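Local coordinates for peptidylprolyl Isomerase (Naegleria fowleri, PDB 6B4P), which probably catalyses the cis-trans isomerisation of peptide bonds preceding proline, as an FKBP-type peptidylprolyl isomerase, at residues T47-S52 with T116-I121; R77-G82 with F94-D99. One frame throughout, in Å; residues are numbered along the deposited sequence. Where two conformers were deposited one is given.

Both contacts belong to the one FKBP-type domain and lie about 10 Å apart, centre to centre. Interaction 1 pairs strand 41-50 with strand 117-126, and interaction 2 lays helix 77-84 against strand 91-96, the other neighbour of strand 117-126. Along the chain the order is 47-52, 77-82, 94-99, 116-121, with both halves of interaction 2 falling between the halves of interaction 1. They meet directly: backbone bonds probably join Phe-119 O to Phe-94 N and Leu-117 O to Ile-96 N, while Phe-119 packs against Trp-79. Strand 117-126 is therefore the shared element, joining the two contacts within one sheet, with the helix packed on one face.

Interaction 1 (T47-S52 with T116-I121); sequences TGTLTS and TLMFEI
Thr-49 and Met-118 face one another from a hydrogen-bonded antiparallel pair, their side chains on the same face of the sheet and set obliquely. The hydroxyl OG1 of Thr-49 does the touching, 3.3 Å from Met-118 CB. Its first torsion (60°) puts OG1 between the backbone N and the carbonyl carbon, facing Met-118 CB. The bends of the methionine at chi2 and chi3 lead its end away toward strand 91-96, with SD passing Thr-51 CG2 at 4.0 Å. The same methyl meets Thr-116 CG2 at 3.6 Å, the two threonine side chains crossing at about a right angle.

Under these side chains runs a regular antiparallel ladder, part of the curled sheet of the FKBP fold, in which strand 117-126 lies between strands 41-50 and 91-96. Thr-49 N to Met-118 O and Met-118 N to Thr-49 O are both 2.8 Å and nearly straight; Thr-47 N to Glu-120 O and Glu-120 N to Thr-47 O are slightly longer, both 2.9 Å, and more bent. Between them Gly-48 and Phe-119 form a non-hydrogen-bonded pair, and the phenylalanine ring lies on the face away from Thr-49 and Met-118. Its CD1 approaches to 3.6 Å of Gly-48 CA, a residue with no side chain to stand between them. The ring also meets Trp-79 edge-to-face.

Water serves both ends. One molecule links Thr-47 OG1, 2.7 Å away, to the carboxylate of Glu-120, and the threonine hydroxyl is also hydrogen-bonded to Ser-58 OG. At the other end, where the strands part, a second water accepts from Thr-51 N and donates to Thr-116 O (2.7 Å).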
ATOM      1  N   THR A  47       7.031  -1.284  -3.229  1.00 15.37           N
ATOM      2  CA  THR A  47       8.278  -0.637  -2.831  1.00 15.04           C
ATOM      3  C   THR A  47       7.944   0.432  -1.800  1.00 13.50           C
ATOM      4  O   THR A  47       7.105   1.299  -2.057  1.00 16.45           O
ATOM      5  CB  THR A  47       9.000  -0.026  -4.032  1.00 16.74           C
ATOM      6  OG1 THR A  47       9.321  -1.055  -4.986  1.00 18.55           O
ATOM      7  CG2 THR A  47      10.297   0.649  -3.591  1.00 17.37           C
ATOM      8  N   GLY A  48       8.574   0.354  -0.632  1.00 13.96           N
ATOM      9  CA  GLY A  48       8.350   1.306   0.444  1.00 14.64           C
ATOM     10  C   GLY A  48       9.535   2.241   0.596  1.00 15.20           C
ATOM     11  O   GLY A  48      10.689   1.800   0.626  1.00 15.92           O
ATOM     12  N   THR A  49       9.229   3.535   0.722  1.00 14.42           N
ATOM     13  CA  THR A  49      10.225   4.577   0.944  1.00 11.98           C
ATOM     14  C   THR A  49       9.764   5.507   2.053  1.00 15.73           C
ATOM     15  O   THR A  49       8.569   5.654   2.305  1.00 15.69           O
ATOM     16  CB  THR A  49      10.479   5.406  -0.323  1.00 22.76           C
ATOM     17  OG1 THR A  49       9.262   6.034  -0.739  1.00 30.61           O
ATOM     18  CG2 THR A  49      10.962   4.528  -1.451  1.00 19.84           C
ATOM     19  N   LEU A  50      10.724   6.139   2.718  1.00 15.25           N
ATOM     20  CA  LEU A  50      10.401   7.231   3.620  1.00 15.79           C
ATOM     21  C   LEU A  50      10.110   8.491   2.801  1.00 16.77           C
ATOM     22  O   LEU A  50      10.285   8.514   1.580  1.00 17.19           O
ATOM     23  CB  LEU A  50      11.547   7.454   4.605  1.00 15.57           C
ATOM     24  CG  LEU A  50      11.980   6.214   5.402  1.00 17.84           C
ATOM     25  CD1 LEU A  50      13.127   6.566   6.356  1.00 21.70           C
ATOM     26  CD2 LEU A  50      10.804   5.594   6.167  1.00 20.42           C
ATOM     27  N   THR A  51       9.646   9.555   3.470  1.00 16.46           N
ATOM     28  CA  THR A  51       9.328  10.773   2.720  1.00 15.96           C
ATOM     29  C   THR A  51      10.570  11.493   2.212  1.00 18.65           C
ATOM     30  O   THR A  51      10.443  12.479   1.472  1.00 20.22           O
ATOM     31  CB  THR A  51       8.488  11.732   3.566  1.00 16.31           C
ATOM     32  OG1 THR A  51       9.089  11.875   4.856  1.00 19.60           O
ATOM     33  CG2 THR A  51       7.097  11.170   3.738  1.00 14.97           C
ATOM     34  N   SER A  52      11.754  11.027   2.590  1.00 18.33           N
ATOM     35  CA  SER A  52      12.995  11.456   1.964  1.00 22.60           C
ATOM     36  C   SER A  52      13.214  10.818   0.602  1.00 21.36           C
ATOM     37  O   SER A  52      14.120  11.245  -0.125  1.00 31.44           O
ATOM     38  CB  SER A  52      14.168  11.103   2.868  1.00 27.26           C
ATOM     39  OG  SER A  52      14.170   9.703   3.103  1.00 23.88           O
ATOM     40  N   THR A 116       5.774   8.783   8.243  1.00 15.56           N
ATOM     41  CA  THR A 116       4.975   8.706   7.025  1.00 14.18           C
ATOM     42  C   THR A 116       5.656   7.745   6.059  1.00 12.95           C
ATOM     43  O   THR A 116       6.874   7.789   5.886  1.00 15.85           O
ATOM     44  CB  THR A 116       4.845  10.094   6.386  1.00 14.46           C
ATOM     45  OG1 THR A 116       4.209  10.994   7.300  1.00 18.72           O
ATOM     46  CG2 THR A 116       4.019  10.029   5.092  1.00 14.87           C
ATOM     47  N   LEU A 117       4.885   6.849   5.445  1.00 13.76           N
ATOM     48  CA  LEU A 117       5.451   5.860   4.540  1.00 12.79           C
ATOM     49  C   LEU A 117       4.898   6.083   3.147  1.00 13.35           C
ATOM     50  O   LEU A 117       3.691   6.292   2.984  1.00 15.05           O
ATOM     51  CB  LEU A 117       5.124   4.424   4.976  1.00 13.93           C
ATOM     52  CG  LEU A 117       5.515   4.066   6.405  1.00 14.19           C
ATOM     53  CD1 LEU A 117       5.115   2.638   6.692  1.00 16.63           C
ATOM     54  CD2 LEU A 117       7.011   4.270   6.635  1.00 16.22           C
ATOM     55  N   MET A 118       5.774   6.019   2.144  1.00 11.96           N
ATOM     56  CA  MET A 118       5.359   6.063   0.747  1.00 12.96           C
ATOM     57  C   MET A 118       5.452   4.663   0.153  1.00 13.53           C
ATOM     58  O   MET A 118       6.457   3.970   0.346  1.00 16.06           O
ATOM     59  CB  MET A 118       6.240   7.017  -0.051  1.00 13.73           C
ATOM     60  CG  MET A 118       6.452   8.375   0.600  1.00 14.63           C
ATOM     61  SD  MET A 118       4.925   9.311   0.883  1.00 14.62           S
ATOM     62  CE  MET A 118       4.306   9.522  -0.777  1.00 15.36           C
ATOM     63  N   PHE A 119       4.422   4.243  -0.584  1.00 13.54           N
ATOM     64  CA  PHE A 119       4.449   2.918  -1.192  1.00 14.63           C
ATOM     65  C   PHE A 119       4.016   2.994  -2.644  1.00 13.73           C
ATOM     66  O   PHE A 119       2.967   3.569  -2.950  1.00 16.83           O
ATOM     67  CB  PHE A 119       3.525   1.914  -0.480  1.00 13.77           C
ATOM     68  CG  PHE A 119       4.049   1.402   0.832  1.00 13.86           C
ATOM     69  CD1 PHE A 119       4.902   0.320   0.879  1.00 14.77           C
ATOM     70  CD2 PHE A 119       3.645   1.982   2.020  1.00 12.41           C
ATOM     71  CE1 PHE A 119       5.365  -0.177   2.098  1.00 15.43           C
ATOM     72  CE2 PHE A 119       4.110   1.504   3.232  1.00 13.56           C
ATOM     73  CZ  PHE A 119       4.960   0.425   3.271  1.00 14.84           C
ATOM     74  N   GLU A 120       4.797   2.373  -3.524  1.00 13.66           N
ATOM     75  CA  GLU A 120       4.293   1.931  -4.819  1.00 14.22           C
ATOM     76  C   GLU A 120       3.733   0.536  -4.596  1.00 15.30           C
ATOM     77  O   GLU A 120       4.440  -0.314  -4.058  1.00 16.79           O
ATOM     78  CB  GLU A 120       5.392   1.870  -5.881  1.00 16.17           C
ATOM     79  CG  GLU A 120       5.950   3.211  -6.317  1.00 22.99           C
ATOM     80  CD  GLU A 120       6.590   3.141  -7.690  1.00 40.61           C
ATOM     81  OE1 GLU A 120       6.909   2.021  -8.148  1.00 43.28           O
ATOM     82  OE2 GLU A 120       6.761   4.207  -8.317  1.00 54.57           O
ATOM     83  N   ILE A 121       2.472   0.305  -4.971  1.00 13.55           N
ATOM     84  CA  ILE A 121       1.829  -1.000  -4.821  1.00 13.35           C
ATOM     85  C   ILE A 121       1.211  -1.398  -6.152  1.00 15.27           C
ATOM     86  O   ILE A 121       0.501  -0.600  -6.774  1.00 15.37           O
ATOM     87  CB  ILE A 121       0.742  -0.994  -3.732  1.00 13.18           C
ATOM     88  CG1 ILE A 121       1.308  -0.503  -2.393  1.00 14.81           C
ATOM     89  CG2 ILE A 121       0.134  -2.384  -3.596  1.00 15.76           C
ATOM     90  CD1 ILE A 121       0.258  -0.460  -1.287  1.00 15.85           C
TER
HETATM   91  O   HOH W   1       7.415  -0.898  -6.901  1.00 25.62           O
HETATM   92  O   HOH W   2       9.065   9.146   6.510  1.00 17.11           O

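Interaction 2 (R77-G82 with F94-D99); sequences RGWDLG and FEIPSD
Phe-94, the first residue of 94-99, sends its ring across to Gly-82 on the helix: CE1 comes within 3.5 Å of Gly-82 CA, and CZ lies close to the glycine carbonyl. The helix can come this near because Gly-82 has no side chain.

Two residues on, Ile-96 points the same way and meets the helix one turn earlier. CG2 rests against Gly-78, 4.1 Å from its CA. CG1, beside the backbone N (chi1 -56°), extends to CD1, which touches both Gly-78 C and the indole of Trp-79, the latter at its edge, in the ring plane, 3.7 Å from CD1 of the tryptophan. In FKBP domains a tryptophan at this place in the helix forms the floor of the active-site pocket, and Trp-79, flanked by Ile-96, probably does so here.

Beyond Pro-97 the chain enters a 3-10 segment that includes Asp-99. Arg-77 was modelled in two conformers, and what follows belongs to one of them, so it is less certain. NH2 of Arg-77 donates to Asp-99 O over 3.1 Å in a fairly straight bond (164°), near the guanidinium plane but from above the carbonyl plane. A water accepts from Arg-77 NE and donates to the same oxygen; Arg-77 also makes a cation-pi contact with Tyr-100. The Asp-99 carboxylate is salt-bridged to Arg-21.

Helix 77-84 thus lies against the concave side of the FKBP sheet, with Phe-94 and Ile-96 of strand 91-96 meeting its two glycines and Trp-79 reaching past them to Ile-121 on strand 117-126 and to Tyr-46 on strand 41-50.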
ATOM      1  N   ARG A  77      -3.162  -0.201   8.286  1.00 16.33           N
ATOM      2  CA  ARG A  77      -4.485   0.248   7.858  0.47 13.95           C
ATOM      3  C   ARG A  77      -4.442   0.878   6.472  1.00 15.91           C
ATOM      4  O   ARG A  77      -5.371   0.702   5.669  1.00 15.24           O
ATOM      5  CB  ARG A  77      -5.049   1.234   8.880  0.53 17.41           C
ATOM      6  CG  ARG A  77      -6.476   1.656   8.597  0.53 22.10           C
ATOM      7  CD  ARG A  77      -7.109   2.242   9.846  0.53 26.83           C
ATOM      8  NE  ARG A  77      -6.421   3.444  10.311  0.53 30.79           N
ATOM      9  CZ  ARG A  77      -6.903   4.675  10.174  0.53 32.84           C
ATOM     10  NH1 ARG A  77      -8.077   4.863   9.585  0.53 36.74           N
ATOM     11  NH2 ARG A  77      -6.218   5.717  10.628  0.53 29.49           N
ATOM     12  N   GLY A  78      -3.378   1.624   6.170  1.00 13.31           N
ATOM     13  CA  GLY A  78      -3.273   2.235   4.856  1.00 13.96           C
ATOM     14  C   GLY A  78      -3.215   1.225   3.728  1.00 11.50           C
ATOM     15  O   GLY A  78      -3.647   1.518   2.609  1.00 13.27           O
ATOM     16  N   TRP A  79      -2.684   0.027   3.995  1.00 12.26           N
ATOM     17  CA  TRP A  79      -2.715  -1.024   2.985  1.00 10.73           C
ATOM     18  C   TRP A  79      -4.097  -1.663   2.862  1.00 13.68           C
ATOM     19  O   TRP A  79      -4.559  -1.918   1.744  1.00 15.00           O
ATOM     20  CB  TRP A  79      -1.679  -2.100   3.301  1.00 12.38           C
ATOM     21  CG  TRP A  79      -0.299  -1.824   2.798  1.00 10.81           C
ATOM     22  CD1 TRP A  79       0.294  -0.602   2.586  1.00 14.94           C
ATOM     23  CD2 TRP A  79       0.665  -2.804   2.442  1.00 11.28           C
ATOM     24  NE1 TRP A  79       1.578  -0.784   2.121  1.00 14.03           N
ATOM     25  CE2 TRP A  79       1.827  -2.128   2.026  1.00 12.84           C
ATOM     26  CE3 TRP A  79       0.657  -4.208   2.434  1.00 12.83           C
ATOM     27  CZ2 TRP A  79       2.971  -2.805   1.604  1.00 15.54           C
ATOM     28  CZ3 TRP A  79       1.794  -4.874   2.031  1.00 16.29           C
ATOM     29  CH2 TRP A  79       2.937  -4.171   1.617  1.00 17.14           C
ATOM     30  N   ASP A  80      -4.768  -1.951   3.983  1.00 14.24           N
ATOM     31  CA  ASP A  80      -6.124  -2.486   3.884  1.00 15.87           C
ATOM     32  C   ASP A  80      -7.026  -1.512   3.131  1.00 16.12           C
ATOM     33  O   ASP A  80      -7.751  -1.899   2.209  1.00 17.88           O
ATOM     34  CB  ASP A  80      -6.688  -2.772   5.279  1.00 15.72           C
ATOM     35  CG  ASP A  80      -6.584  -4.241   5.689  1.00 23.51           C
ATOM     36  OD1 ASP A  80      -6.284  -5.120   4.850  1.00 20.61           O
ATOM     37  OD2 ASP A  80      -6.813  -4.511   6.887  1.00 23.43           O
ATOM     38  N   LEU A  81      -6.982  -0.228   3.497  1.00 14.22           N
ATOM     39  CA  LEU A  81      -7.826   0.746   2.807  1.00 13.24           C
ATOM     40  C   LEU A  81      -7.333   0.996   1.393  1.00 14.33           C
ATOM     41  O   LEU A  81      -8.132   1.129   0.456  1.00 16.69           O
ATOM     42  CB  LEU A  81      -7.855   2.062   3.579  1.00 13.12           C
ATOM     43  CG  LEU A  81      -8.538   2.085   4.939  1.00 19.88           C
ATOM     44  CD1 LEU A  81      -8.372   3.448   5.591  1.00 23.09           C
ATOM     45  CD2 LEU A  81     -10.013   1.732   4.783  1.00 22.90           C
ATOM     46  N   GLY A  82      -6.016   1.076   1.218  1.00 13.76           N
ATOM     47  CA  GLY A  82      -5.480   1.438  -0.083  1.00 13.94           C
ATOM     48  C   GLY A  82      -5.676   0.348  -1.116  1.00 14.04           C
ATOM     49  O   GLY A  82      -6.082   0.620  -2.249  1.00 14.92           O
ATOM     50  N   PHE A  94       1.164   5.562  -3.033  1.00 12.76           N
ATOM     51  CA  PHE A  94       0.416   5.925  -1.838  1.00 13.03           C
ATOM     52  C   PHE A  94       1.267   6.742  -0.884  1.00 14.46           C
ATOM     53  O   PHE A  94       2.421   6.402  -0.617  1.00 15.73           O
ATOM     54  CB  PHE A  94      -0.069   4.674  -1.095  1.00 14.74           C
ATOM     55  CG  PHE A  94      -1.090   3.869  -1.840  1.00 13.20           C
ATOM     56  CD1 PHE A  94      -2.436   3.993  -1.543  1.00 15.45           C
ATOM     57  CD2 PHE A  94      -0.700   2.960  -2.817  1.00 14.09           C
ATOM     58  CE1 PHE A  94      -3.389   3.223  -2.224  1.00 16.26           C
ATOM     59  CE2 PHE A  94      -1.656   2.184  -3.490  1.00 17.19           C
ATOM     60  CZ  PHE A  94      -2.994   2.323  -3.190  1.00 14.69           C
ATOM     61  N   GLU A  95       0.676   7.806  -0.344  1.00 13.36           N
ATOM     62  CA  GLU A  95       1.203   8.479   0.834  1.00 12.94           C
ATOM     63  C   GLU A  95       0.421   7.992   2.043  1.00 15.59           C
ATOM     64  O   GLU A  95      -0.805   8.161   2.098  1.00 13.90           O
ATOM     65  CB  GLU A  95       1.091   9.990   0.696  1.00 13.02           C
ATOM     66  CG  GLU A  95       1.699  10.719   1.873  1.00 13.42           C
ATOM     67  CD  GLU A  95       1.941  12.190   1.593  1.00 17.05           C
ATOM     68  OE1 GLU A  95       2.659  12.511   0.620  1.00 18.84           O
ATOM     69  OE2 GLU A  95       1.373  13.020   2.325  1.00 20.04           O
ATOM     70  N   ILE A  96       1.117   7.411   3.011  1.00 12.57           N
ATOM     71  CA  ILE A  96       0.486   6.759   4.148  1.00 12.44           C
ATOM     72  C   ILE A  96       0.985   7.420   5.427  1.00 12.50           C
ATOM     73  O   ILE A  96       2.066   7.101   5.920  1.00 14.64           O
ATOM     74  CB  ILE A  96       0.774   5.249   4.153  1.00 12.75           C
ATOM     75  CG1 ILE A  96       0.323   4.635   2.824  1.00 12.73           C
ATOM     76  CG2 ILE A  96       0.036   4.575   5.300  1.00 14.50           C
ATOM     77  CD1 ILE A  96       0.282   3.102   2.817  1.00 15.62           C
ATOM     78  N   PRO A  97       0.199   8.328   6.013  1.00 14.68           N
ATOM     79  CA  PRO A  97       0.583   8.932   7.294  1.00 15.79           C
ATOM     80  C   PRO A  97       0.805   7.882   8.372  1.00 15.31           C
ATOM     81  O   PRO A  97       0.305   6.754   8.305  1.00 14.27           O
ATOM     82  CB  PRO A  97      -0.613   9.838   7.635  1.00 18.73           C
ATOM     83  CG  PRO A  97      -1.289  10.091   6.304  1.00 19.57           C
ATOM     84  CD  PRO A  97      -1.106   8.823   5.535  1.00 14.61           C
ATOM     85  N   SER A  98       1.579   8.281   9.388  1.00 19.20           N
ATOM     86  CA  SER A  98       1.951   7.353  10.447  1.00 17.33           C
ATOM     87  C   SER A  98       0.728   6.780  11.153  1.00 19.16           C
ATOM     88  O   SER A  98       0.740   5.606  11.551  1.00 17.62           O
ATOM     89  CB  SER A  98       2.885   8.042  11.449  1.00 21.17           C
ATOM     90  OG  SER A  98       2.237   9.112  12.111  1.00 23.91           O
ATOM     91  N   ASP A  99      -0.347   7.561  11.273  1.00 20.81           N
ATOM     92  CA  ASP A  99      -1.530   7.011  11.923  1.00 20.74           C
ATOM     93  C   ASP A  99      -2.284   6.026  11.035  1.00 19.57           C
ATOM     94  O   ASP A  99      -3.275   5.443  11.501  1.00 24.94           O
ATOM     95  CB  ASP A  99      -2.464   8.131  12.412  1.00 25.16           C
ATOM     96  CG  ASP A  99      -2.855   9.116  11.326  1.00 28.83           C
ATOM     97  OD1 ASP A  99      -2.047   9.393  10.425  1.00 29.88           O
ATOM     98  OD2 ASP A  99      -3.984   9.649  11.397  1.00 38.99           O
TER
HETATM   99  O   HOH W   3      -3.977   2.522  11.955  1.00 29.09           O